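Local structure of CopC (Methylosinus trichosporium OB3b, 5ICU) at residues L4-P9 / K23-G28; A33-S38 / F77-S82; L46-A51 / L61-P66. The protein binds copper(II) in the periplasm through a cupredoxin-like beta sandwich and probably serves as a chaperone in copper homeostasis. One frame throughout, in Å; residues are numbered along the deposited sequence.

Contact 1: L4-P9 / K23-G28; sequences LVDASP and KLRFGG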
ATOM      1  N   LEU A   4      -6.295  -8.905   3.232  1.00  6.53           N
ATOM      2  CA  LEU A   4      -6.201  -8.200   1.970  1.00  6.74           C
ATOM      3  C   LEU A   4      -6.874  -9.026   0.879  1.00  7.30           C
ATOM      4  O   LEU A   4      -6.608 -10.241   0.737  1.00  7.31           O
ATOM      5  CB  LEU A   4      -4.721  -8.013   1.589  1.00  6.68           C
ATOM      6  CG  LEU A   4      -4.486  -7.131   0.361  1.00  6.93           C
ATOM      7  CD1 LEU A   4      -4.768  -5.645   0.618  1.00  7.13           C
ATOM      8  CD2 LEU A   4      -3.052  -7.322  -0.139  1.00  7.07           C
ATOM      9  N   VAL A   5      -7.723  -8.367   0.066  1.00  7.64           N
ATOM     10  CA  VAL A   5      -8.332  -9.044  -1.084  1.00  8.40           C
ATOM     11  C   VAL A   5      -8.066  -8.388  -2.407  1.00  9.11           C
ATOM     12  O   VAL A   5      -8.263  -9.026  -3.435  1.00  9.94           O
ATOM     13  CB  VAL A   5      -9.846  -9.279  -0.898  1.00  8.63           C
ATOM     14  CG1 VAL A   5     -10.104 -10.163   0.319  1.00  8.54           C
ATOM     15  CG2 VAL A   5     -10.615  -7.968  -0.846  1.00  8.65           C
ATOM     16  N   ASP A   6      -7.626  -7.148  -2.419  1.00  9.60           N
ATOM     17  CA  ASP A   6      -7.226  -6.474  -3.661  1.00 10.48           C
ATOM     18  C   ASP A   6      -6.280  -5.348  -3.344  1.00  9.55           C
ATOM     19  O   ASP A   6      -6.353  -4.778  -2.291  1.00  8.98           O
ATOM     20  CB  ASP A   6      -8.460  -5.938  -4.414  1.00 12.69           C
ATOM     21  CG  ASP A   6      -8.219  -5.781  -5.923  1.00 15.03           C
ATOM     22  OD1 ASP A   6      -7.162  -6.166  -6.450  1.00 17.42           O
ATOM     23  OD2 ASP A   6      -9.139  -5.250  -6.572  1.00 20.25           O
ATOM     24  N   ALA A   7      -5.424  -4.989  -4.285  1.00  9.17           N
ATOM     25  CA  ALA A   7      -4.500  -3.889  -4.098  1.00  8.93           C
ATOM     26  C   ALA A   7      -4.140  -3.285  -5.435  1.00  9.38           C
ATOM     27  O   ALA A   7      -4.119  -3.989  -6.443  1.00 10.14           O
ATOM     28  CB  ALA A   7      -3.257  -4.380  -3.408  1.00  8.54           C
ATOM     29  N   SER A   8      -3.837  -1.992  -5.390  1.00  9.64           N
ATOM     30  CA  SER A   8      -3.281  -1.247  -6.530  1.00 10.74           C
ATOM     31  C   SER A   8      -2.135  -0.378  -6.052  1.00 10.59           C
ATOM     32  O   SER A   8      -2.344   0.447  -5.190  1.00 10.67           O
ATOM     33  CB  SER A   8      -4.352  -0.336  -7.135  1.00 11.75           C
ATOM     34  OG  SER A   8      -3.778   0.449  -8.160  1.00 14.26           O
ATOM     35  N   PRO A   9      -0.910  -0.520  -6.584  1.00 10.33           N
ATOM     36  CA  PRO A   9      -0.491  -1.668  -7.401  1.00 10.51           C
ATOM     37  C   PRO A   9      -0.661  -2.996  -6.677  1.00 10.97           C
ATOM     38  O   PRO A   9      -0.734  -3.003  -5.460  1.00  9.94           O
ATOM     39  CB  PRO A   9       0.990  -1.375  -7.655  1.00 10.69           C
ATOM     40  CG  PRO A   9       1.170   0.050  -7.309  1.00 10.57           C
ATOM     41  CD  PRO A   9       0.229   0.326  -6.211  1.00 10.38           C
ATOM     42  N   LYS A  23      -3.667   1.723  -2.995  1.00  9.14           N
ATOM     43  CA  LYS A  23      -5.045   1.440  -2.597  1.00  9.83           C
ATOM     44  C   LYS A  23      -5.150   0.009  -2.173  1.00  9.07           C
ATOM     45  O   LYS A  23      -4.826  -0.900  -2.949  1.00  9.12           O
ATOM     46  CB  LYS A  23      -6.020   1.647  -3.766  1.00 11.90           C
ATOM     47  CG  LYS A  23      -5.972   3.001  -4.377  1.00 14.66           C
ATOM     48  CD  LYS A  23      -7.057   3.273  -5.406  1.00 17.57           C
ATOM     49  CE  LYS A  23      -6.596   4.017  -6.648  1.00 20.14           C
ATOM     50  NZ  LYS A  23      -7.604   5.026  -7.101  1.00 22.66           N
ATOM     51  N   LEU A  24      -5.636  -0.238  -0.963  1.00  8.05           N
ATOM     52  CA  LEU A  24      -5.825  -1.595  -0.464  1.00  7.84           C
ATOM     53  C   LEU A  24      -7.271  -1.834  -0.125  1.00  8.05           C
ATOM     54  O   LEU A  24      -7.920  -0.948   0.435  1.00  8.24           O
ATOM     55  CB  LEU A  24      -4.975  -1.777   0.793  1.00  7.39           C
ATOM     56  CG  LEU A  24      -3.476  -1.506   0.716  1.00  7.19           C
ATOM     57  CD1 LEU A  24      -2.813  -1.835   2.046  1.00  7.04           C
ATOM     58  CD2 LEU A  24      -2.801  -2.294  -0.373  1.00  7.24           C
ATOM     59  N   ARG A  25      -7.788  -3.018  -0.445  1.00  7.96           N
ATOM     60  CA  ARG A  25      -9.152  -3.413  -0.081  1.00  8.57           C
ATOM     61  C   ARG A  25      -9.070  -4.727   0.648  1.00  7.85           C
ATOM     62  O   ARG A  25      -8.315  -5.644   0.257  1.00  7.63           O
ATOM     63  CB  ARG A  25     -10.035  -3.534  -1.330  1.00 10.14           C
ATOM     64  CG  ARG A  25     -11.442  -3.965  -1.025  1.00 12.21           C
ATOM     65  CD  ARG A  25     -12.412  -3.697  -2.150  1.00 14.62           C
ATOM     66  NE  ARG A  25     -12.084  -4.448  -3.345  1.00 17.50           N
ATOM     67  CZ  ARG A  25     -12.459  -5.714  -3.596  1.00 19.71           C
ATOM     68  NH1 ARG A  25     -13.200  -6.405  -2.727  1.00 20.82           N
ATOM     69  NH2 ARG A  25     -12.113  -6.291  -4.750  1.00 22.02           N
ATOM     70  N   PHE A  26      -9.838  -4.820   1.732  1.00  7.39           N
ATOM     71  CA  PHE A  26      -9.818  -5.934   2.670  1.00  7.16           C
ATOM     72  C   PHE A  26     -11.140  -6.682   2.628  1.00  7.30           C
ATOM     73  O   PHE A  26     -12.148  -6.165   2.142  1.00  7.78           O
ATOM     74  CB  PHE A  26      -9.462  -5.438   4.072  1.00  6.88           C
ATOM     75  CG  PHE A  26      -8.128  -4.759   4.145  1.00  6.58           C
ATOM     76  CD1 PHE A  26      -7.995  -3.415   3.857  1.00  6.62           C
ATOM     77  CD2 PHE A  26      -6.990  -5.475   4.436  1.00  6.46           C
ATOM     78  CE1 PHE A  26      -6.752  -2.794   3.870  1.00  6.54           C
ATOM     79  CE2 PHE A  26      -5.760  -4.869   4.435  1.00  6.30           C
ATOM     80  CZ  PHE A  26      -5.644  -3.527   4.135  1.00  6.35           C
ATOM     81  N   GLY A  27     -11.147  -7.873   3.211  1.00  7.41           N
ATOM     82  CA  GLY A  27     -12.335  -8.693   3.277  1.00  7.87           C
ATOM     83  C   GLY A  27     -13.344  -8.333   4.330  1.00  8.03           C
ATOM     84  O   GLY A  27     -14.442  -8.938   4.377  1.00  9.44           O
ATOM     85  N   GLY A  28     -13.009  -7.392   5.183  1.00  7.61           N
ATOM     86  CA  GLY A  28     -13.902  -6.883   6.235  1.00  7.63           C
ATOM     87  C   GLY A  28     -13.433  -5.478   6.534  1.00  7.37           C
ATOM     88  O   GLY A  28     -12.449  -4.961   5.952  1.00  7.25           O
TER

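Contact 2: A33-S38 / F77-S82; sequences AYSSIS and FRVLSS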
ATOM      1  N   ALA A  33      -7.682   4.930  11.577  1.00  6.30           N
ATOM      2  CA  ALA A  33      -6.850   5.633  12.561  1.00  6.30           C
ATOM      3  C   ALA A  33      -5.937   4.688  13.302  1.00  6.06           C
ATOM      4  O   ALA A  33      -4.962   5.149  13.933  1.00  6.08           O
ATOM      5  CB  ALA A  33      -7.729   6.366  13.540  1.00  6.65           C
ATOM      6  N   TYR A  34      -6.197   3.385  13.230  1.00  5.68           N
ATOM      7  CA  TYR A  34      -5.341   2.364  13.859  1.00  5.55           C
ATOM      8  C   TYR A  34      -4.818   1.398  12.816  1.00  5.52           C
ATOM      9  O   TYR A  34      -4.524   0.248  13.109  1.00  5.68           O
ATOM     10  CB  TYR A  34      -6.109   1.620  14.954  1.00  5.54           C
ATOM     11  CG  TYR A  34      -6.433   2.473  16.123  1.00  5.43           C
ATOM     12  CD1 TYR A  34      -5.488   2.656  17.143  1.00  5.40           C
ATOM     13  CD2 TYR A  34      -7.618   3.190  16.216  1.00  5.46           C
ATOM     14  CE1 TYR A  34      -5.764   3.444  18.226  1.00  5.55           C
ATOM     15  CE2 TYR A  34      -7.874   4.023  17.284  1.00  5.62           C
ATOM     16  CZ  TYR A  34      -6.950   4.131  18.311  1.00  5.76           C
ATOM     17  OH  TYR A  34      -7.217   4.905  19.420  1.00  6.41           O
ATOM     18  N   SER A  35      -4.588   1.893  11.606  1.00  5.61           N
ATOM     19  CA  SER A  35      -4.003   1.071  10.516  1.00  5.94           C
ATOM     20  C   SER A  35      -2.796   1.787   9.940  1.00  5.95           C
ATOM     21  O   SER A  35      -2.750   3.012   9.891  1.00  6.68           O
ATOM     22  CB  SER A  35      -5.069   0.792   9.462  1.00  6.27           C
ATOM     23  OG  SER A  35      -6.085  -0.032  10.021  1.00  6.92           O
ATOM     24  N   SER A  36      -1.856   1.015   9.429  1.00  5.73           N
ATOM     25  CA  SER A  36      -0.592   1.531   8.935  1.00  5.86           C
ATOM     26  C   SER A  36      -0.270   0.867   7.594  1.00  5.61           C
ATOM     27  O   SER A  36      -0.415  -0.353   7.449  1.00  6.07           O
ATOM     28  CB  SER A  36       0.521   1.225   9.908  1.00  6.02           C
ATOM     29  OG  SER A  36       1.775   1.678   9.441  1.00  6.30           O
ATOM     30  N   ILE A  37       0.152   1.682   6.623  1.00  5.34           N
ATOM     31  CA  ILE A  37       0.694   1.217   5.356  1.00  5.31           C
ATOM     32  C   ILE A  37       2.036   1.923   5.232  1.00  5.34           C
ATOM     33  O   ILE A  37       2.128   3.132   5.459  1.00  5.75           O
ATOM     34  CB  ILE A  37      -0.202   1.579   4.149  1.00  5.47           C
ATOM     35  CG1 ILE A  37      -1.649   1.161   4.383  1.00  5.73           C
ATOM     36  CG2 ILE A  37       0.357   0.939   2.888  1.00  5.51           C
ATOM     37  CD1 ILE A  37      -2.631   1.711   3.380  1.00  6.25           C
ATOM     38  N   SER A  38       3.029   1.171   4.783  1.00  5.38           N
ATOM     39  CA  SER A  38       4.360   1.722   4.548  1.00  5.57           C
ATOM     40  C   SER A  38       4.864   1.305   3.182  1.00  5.61           C
ATOM     41  O   SER A  38       4.597   0.207   2.721  1.00  5.76           O
ATOM     42  CB  SER A  38       5.389   1.201   5.552  1.00  5.77           C
ATOM     43  OG  SER A  38       5.017   1.534   6.874  1.00  6.41           O
ATOM     44  N   PHE A  77       1.781  -3.578   5.387  1.00  4.98           N
ATOM     45  CA  PHE A  77       0.589  -3.050   6.060  1.00  4.84           C
ATOM     46  C   PHE A  77       0.337  -3.789   7.344  1.00  4.72           C
ATOM     47  O   PHE A  77       0.601  -4.964   7.441  1.00  4.70           O
ATOM     48  CB  PHE A  77      -0.636  -3.009   5.149  1.00  4.91           C
ATOM     49  CG  PHE A  77      -0.995  -4.333   4.562  1.00  4.96           C
ATOM     50  CD1 PHE A  77      -0.450  -4.716   3.339  1.00  4.96           C
ATOM     51  CD2 PHE A  77      -1.862  -5.240   5.193  1.00  5.06           C
ATOM     52  CE1 PHE A  77      -0.723  -5.939   2.776  1.00  5.17           C
ATOM     53  CE2 PHE A  77      -2.154  -6.469   4.614  1.00  5.17           C
ATOM     54  CZ  PHE A  77      -1.555  -6.820   3.427  1.00  5.19           C
ATOM     55  N   ARG A  78      -0.230  -3.061   8.308  1.00  4.67           N
ATOM     56  CA  ARG A  78      -0.571  -3.653   9.577  1.00  5.01           C
ATOM     57  C   ARG A  78      -1.843  -2.955  10.029  1.00  4.92           C
ATOM     58  O   ARG A  78      -1.805  -1.764  10.397  1.00  5.09           O
ATOM     59  CB  ARG A  78       0.581  -3.432  10.528  1.00  5.20           C
ATOM     60  CG  ARG A  78       0.471  -4.304  11.845  1.00  5.47           C
ATOM     61  CD  ARG A  78       1.775  -4.352  12.631  1.00  5.77           C
ATOM     62  NE  ARG A  78       1.628  -5.134  13.866  1.00  6.12           N
ATOM     63  CZ  ARG A  78       1.105  -4.691  15.007  1.00  6.27           C
ATOM     64  NH1 ARG A  78       0.672  -3.460  15.127  1.00  6.34           N
ATOM     65  NH2 ARG A  78       1.003  -5.512  16.058  1.00  6.61           N
ATOM     66  N   VAL A  79      -2.974  -3.647   9.903  1.00  5.16           N
ATOM     67  CA  VAL A  79      -4.278  -3.033  10.049  1.00  5.30           C
ATOM     68  C   VAL A  79      -4.996  -3.595  11.249  1.00  5.17           C
ATOM     69  O   VAL A  79      -4.794  -4.756  11.613  1.00  5.09           O
ATOM     70  CB  VAL A  79      -5.139  -3.197   8.759  1.00  5.67           C
ATOM     71  CG1 VAL A  79      -4.401  -2.602   7.558  1.00  5.86           C
ATOM     72  CG2 VAL A  79      -5.518  -4.648   8.490  1.00  5.70           C
ATOM     73  N   LEU A  80      -5.859  -2.761  11.822  1.00  5.32           N
ATOM     74  CA  LEU A  80      -6.780  -3.225  12.888  1.00  5.58           C
ATOM     75  C   LEU A  80      -8.130  -3.494  12.259  1.00  5.86           C
ATOM     76  O   LEU A  80      -8.766  -2.591  11.757  1.00  6.24           O
ATOM     77  CB  LEU A  80      -6.879  -2.188  14.017  1.00  5.71           C
ATOM     78  CG  LEU A  80      -7.784  -2.644  15.182  1.00  6.08           C
ATOM     79  CD1 LEU A  80      -7.312  -3.886  15.844  1.00  6.46           C
ATOM     80  CD2 LEU A  80      -7.942  -1.522  16.146  1.00  6.47           C
ATOM     81  N   SER A  81      -8.524  -4.760  12.245  1.00  6.06           N
ATOM     82  CA  SER A  81      -9.823  -5.161  11.679  1.00  6.70           C
ATOM     83  C   SER A  81     -10.958  -4.707  12.571  1.00  7.65           C
ATOM     84  O   SER A  81     -10.797  -4.549  13.772  1.00  7.81           O
ATOM     85  CB  SER A  81      -9.890  -6.675  11.545  1.00  6.73           C
ATOM     86  OG  SER A  81      -8.779  -7.230  10.842  1.00  6.74           O
ATOM     87  N   SER A  82     -12.135  -4.568  11.971  1.00  8.66           N
ATOM     88  CA  SER A  82     -13.303  -4.117  12.731  1.00  9.97           C
ATOM     89  C   SER A  82     -13.697  -5.158  13.754  1.00 10.75           C
ATOM     90  O   SER A  82     -14.373  -4.788  14.740  1.00 12.04           O
ATOM     91  CB  SER A  82     -14.452  -3.742  11.798  1.00 10.38           C
ATOM     92  OG  SER A  82     -14.088  -2.635  10.973  1.00 11.23           O
TER

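Contact 3: L46-A51 / L61-P66; sequences LVVEGA and LTLDAP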
ATOM      1  N   LEU A  46      12.504   3.222   4.724  1.00  8.51           N
ATOM      2  CA  LEU A  46      11.130   3.704   4.792  1.00  8.48           C
ATOM      3  C   LEU A  46      10.975   4.944   3.938  1.00  8.32           C
ATOM      4  O   LEU A  46      11.604   5.951   4.186  1.00  9.14           O
ATOM      5  CB  LEU A  46      10.758   3.961   6.254  1.00  8.90           C
ATOM      6  CG  LEU A  46       9.326   4.464   6.483  1.00  8.91           C
ATOM      7  CD1 LEU A  46       8.274   3.505   6.024  1.00  8.88           C
ATOM      8  CD2 LEU A  46       9.165   4.833   7.957  1.00  9.30           C
ATOM      9  N   VAL A  47      10.122   4.862   2.929  1.00  7.65           N
ATOM     10  CA  VAL A  47       9.837   6.001   2.033  1.00  7.77           C
ATOM     11  C   VAL A  47       8.719   6.863   2.619  1.00  7.90           C
ATOM     12  O   VAL A  47       8.836   8.096   2.688  1.00  8.62           O
ATOM     13  CB  VAL A  47       9.461   5.504   0.634  1.00  7.78           C
ATOM     14  CG1 VAL A  47       9.098   6.677  -0.280  1.00  8.04           C
ATOM     15  CG2 VAL A  47      10.647   4.735   0.013  1.00  7.79           C
ATOM     16  N   VAL A  48       7.616   6.213   3.012  1.00  7.35           N
ATOM     17  CA  VAL A  48       6.453   6.911   3.553  1.00  7.57           C
ATOM     18  C   VAL A  48       5.622   5.918   4.340  1.00  6.96           C
ATOM     19  O   VAL A  48       5.643   4.728   4.027  1.00  6.86           O
ATOM     20  CB  VAL A  48       5.595   7.569   2.412  1.00  8.10           C
ATOM     21  CG1 VAL A  48       5.048   6.567   1.444  1.00  8.33           C
ATOM     22  CG2 VAL A  48       4.498   8.443   3.011  1.00  8.67           C
ATOM     23  N   GLU A  49       4.965   6.408   5.368  1.00  6.92           N
ATOM     24  CA  GLU A  49       3.995   5.626   6.149  1.00  6.95           C
ATOM     25  C   GLU A  49       2.735   6.440   6.316  1.00  7.13           C
ATOM     26  O   GLU A  49       2.781   7.660   6.442  1.00  7.54           O
ATOM     27  CB  GLU A  49       4.576   5.275   7.540  1.00  7.32           C
ATOM     28  CG  GLU A  49       3.695   4.349   8.373  1.00  7.51           C
ATOM     29  CD  GLU A  49       2.525   5.006   9.099  1.00  7.76           C
ATOM     30  OE1 GLU A  49       2.523   6.237   9.343  1.00  8.86           O
ATOM     31  OE2 GLU A  49       1.531   4.303   9.399  1.00  7.69           O
ATOM     32  N   GLY A  50       1.603   5.764   6.337  1.00  6.85           N
ATOM     33  CA  GLY A  50       0.341   6.400   6.721  1.00  7.57           C
ATOM     34  C   GLY A  50      -0.847   5.556   6.362  1.00  7.49           C
ATOM     35  O   GLY A  50      -0.680   4.359   6.092  1.00  8.06           O
ATOM     36  N   ALA A  51      -2.052   6.124   6.388  1.00  7.85           N
ATOM     37  CA  ALA A  51      -3.281   5.430   5.998  1.00  8.35           C
ATOM     38  C   ALA A  51      -4.432   6.394   6.080  1.00  9.17           C
ATOM     39  O   ALA A  51      -4.547   7.163   7.038  1.00 10.48           O
ATOM     40  CB  ALA A  51      -3.554   4.226   6.900  1.00  8.31           C
ATOM     41  N   LEU A  61      -8.428   1.228   2.315  1.00  8.09           N
ATOM     42  CA  LEU A  61      -7.466   2.214   2.803  1.00  8.07           C
ATOM     43  C   LEU A  61      -6.692   2.722   1.638  1.00  8.23           C
ATOM     44  O   LEU A  61      -6.416   1.973   0.681  1.00  8.42           O
ATOM     45  CB  LEU A  61      -6.479   1.620   3.804  1.00  7.94           C
ATOM     46  CG  LEU A  61      -7.029   1.182   5.148  1.00  8.19           C
ATOM     47  CD1 LEU A  61      -5.931   0.487   5.883  1.00  8.22           C
ATOM     48  CD2 LEU A  61      -7.598   2.352   5.937  1.00  8.24           C
ATOM     49  N   THR A  62      -6.224   3.965   1.748  1.00  8.14           N
ATOM     50  CA  THR A  62      -5.268   4.498   0.759  1.00  8.66           C
ATOM     51  C   THR A  62      -4.069   5.153   1.431  1.00  8.52           C
ATOM     52  O   THR A  62      -4.130   5.552   2.621  1.00  8.33           O
ATOM     53  CB  THR A  62      -5.917   5.505  -0.204  1.00  9.22           C
ATOM     54  OG1 THR A  62      -6.348   6.647   0.522  1.00  9.89           O
ATOM     55  CG2 THR A  62      -7.070   4.916  -0.990  1.00  9.53           C
ATOM     56  N   LEU A  63      -2.953   5.208   0.687  1.00  8.95           N
ATOM     57  CA  LEU A  63      -1.762   5.921   1.136  1.00  9.66           C
ATOM     58  C   LEU A  63      -1.284   6.767  -0.051  1.00 10.14           C
ATOM     59  O   LEU A  63      -0.993   6.208  -1.115  1.00 10.18           O
ATOM     60  CB  LEU A  63      -0.685   4.925   1.548  1.00  9.84           C
ATOM     61  CG  LEU A  63       0.682   5.564   1.895  1.00 10.56           C
ATOM     62  CD1 LEU A  63       0.553   6.516   3.059  1.00 11.14           C
ATOM     63  CD2 LEU A  63       1.656   4.443   2.137  1.00 10.90           C
ATOM     64  N   ASP A  64      -1.150   8.080   0.163  1.00 11.15           N
ATOM     65  CA  ASP A  64      -0.588   8.961  -0.884  1.00 13.00           C
ATOM     66  C   ASP A  64       0.910   8.754  -0.950  1.00 12.04           C
ATOM     67  O   ASP A  64       1.602   8.818   0.070  1.00 12.85           O
ATOM     68  CB  ASP A  64      -0.912  10.386  -0.551  1.00 15.46           C
ATOM     69  CG  ASP A  64      -2.372  10.709  -0.757  1.00 18.38           C
ATOM     70  OD1 ASP A  64      -3.115   9.929  -1.408  1.00 22.79           O
ATOM     71  OD2 ASP A  64      -2.786  11.773  -0.269  1.00 24.02           O
ATOM     72  N   ALA A  65       1.423   8.444  -2.130  1.00 11.32           N
ATOM     73  CA  ALA A  65       2.862   8.207  -2.292  1.00 10.77           C
ATOM     74  C   ALA A  65       3.542   9.478  -2.775  1.00 10.84           C
ATOM     75  O   ALA A  65       3.027  10.157  -3.646  1.00 11.22           O
ATOM     76  CB  ALA A  65       3.116   7.089  -3.275  1.00 10.71           C
ATOM     77  N   PRO A  66       4.748   9.730  -2.306  1.00 10.35           N
ATOM     78  CA  PRO A  66       5.593  10.713  -3.018  1.00 10.61           C
ATOM     79  C   PRO A  66       6.041  10.133  -4.336  1.00 10.59           C
ATOM     80  O   PRO A  66       5.770   8.981  -4.665  1.00 10.31           O
ATOM     81  CB  PRO A  66       6.799  10.861  -2.093  1.00 10.74           C
ATOM     82  CG  PRO A  66       6.924   9.493  -1.494  1.00 10.73           C
ATOM     83  CD  PRO A  66       5.525   8.952  -1.317  1.00 10.65           C
TER

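Contact 1: L4-P9 / K23-G28
Five backbone hydrogen bonds tie Val5, Asp6 and Ser8 to Arg25 and Lys23, and two of them end on a single oxygen. Arg25 O takes the amide of Val5 in its carbonyl plane (Val5 N to Arg25 O 2.8 Å) and that of Asp6 from a tilt of 30°. Arg25 N returns a bond to Asp6 O, and Ser8 and Lys23 exchange amide and carbonyl as a regular antiparallel hydrogen-bonded pair. Two residues, Val5 and Asp6, thus face one, Arg25: a classic beta bulge in an edge strand of the three-stranded sheet of the sandwich. Among the charged groups, the Asp6 carboxylate meets the Arg25 guanidinium at its edge in a long salt bridge (OD2 to NH2 3.6 Å), the two planes standing 84° apart. The arginine chain bends at chi3 (63°), and its guanidinium lies beside the bulge with Val5 CG2 over one face. The apolar contacts gather beside Ala7 and Leu24, whose CB and CD2 lie 3.7 Å apart. Leu4 CD1 reaches Leu24 CB and also sits over one face of the Phe26 ring, 4.0 Å from CE2. A serine in place of Phe26 would probably strip Leu4 CD1 of that aromatic surface and open a gap toward Val79 and Leu61 in the core.

Contact 2: A33-S38 / F77-S82
Ser36 and Arg78 exchange two backbone hydrogen bonds as an antiparallel hydrogen-bonded pair. The bond from Arg78 N to Ser36 O is the shorter and straighter, 2.8 Å with an N-H...O angle of 163°. In the return bond Ser36 N approaches Arg78 O from above the carbonyl plane, and the angle at the hydrogen falls to 144°. Further along, past Arg78, a side chain serves as acceptor: Leu80 N donates to Ser35 OG at 3.3 Å. That hydroxyl stands anti to its own carbonyl carbon (chi1 -66°), which brings it across to the partner strand, and it is also hydrogen-bonded to Glu31 O. The Ser36 hydroxyl, by contrast, is engaged by Glu49 of the neighbouring strand 46-50.

Weaker contacts fill in between these bonds. Phe77 CA lies 3.2 Å from Ser36 O in a CA-H...O contact, and Val79 CB rests 3.5 Å from Ser35 OG. Leu80 CD2 packs against Tyr34 CB at 3.8 Å, while Leu80 CB lies against Tyr34 O. On the face carrying Ile37 and Phe77 the two side chains approach each other loosely, CG1 to CB 4.4 Å, and both turn to Leu24 of the other sheet. Two inner strands of the five-stranded sheet, paired antiparallel, with one face set against a second sheet, are typical of the Greek-key beta sandwich of cupredoxin-like proteins; past Leu80, the chain runs on to the copper ligands Asp83 and His85.

Contact 3: L46-A51 / L61-P66
Val48 and Leu63 meet between strands 46-50 and 61-64, whose axes come within 7.3 Å at 144° between their directions, wider than hydrogen-bonded neighbours in a sheet, so that side chains bridge the gap. The two residues reach toward each other tip to tip, with Val48 CG1 4.1 Å from Leu63 CD2. The other branch of the leucine, CD1, runs in against the main chain of Gly50, 3.5 Å from its N; a CB on Gly50 would fall tightly against this methyl. With CG anti to the backbone N (chi1 174°), Leu63 extends toward strand 46-50. Pro66 takes up the other end: its CD meets Val48 CG1 at 3.7 Å, and its CG crosses Val47 CG1 at 3.8 Å. Both valines face Ile39 on the adjacent strand in a classic beta bulge, and each touches the proline ring. Where the two backbones draw closest, at Ala51, its CA makes a CA-H...O contact with Thr62 O at 3.5 Å. Strands from the two sheets of the sandwich are therefore held together here by methyl groups and a proline ring, a contact that probably owes more to apolar packing than to the direction of any polar bond.

How the contacts relate
Contacts 1 and 2 are both antiparallel strand pairings, one in each sheet, whereas contact 3 joins strands of different sheets. Backbone hydrogen bonds therefore dominate the first two, and apolar side chains the third. Contacts 1 and 3 lie mainly at the surface; contact 2 is partly buried. Strand 21-26 links contact 1 to contact 3 through the probable bond from Leu24 N to Leu61 O, and strand 36-40 links contact 2 to contact 3 through Ile37 and Gly50. In the interior, Leu24 and Phe26 of contact 1 pack on Ile37, Phe77 and Val79 of contact 2. Along the chain, contact 3 is nested within the loop that contact 2 closes.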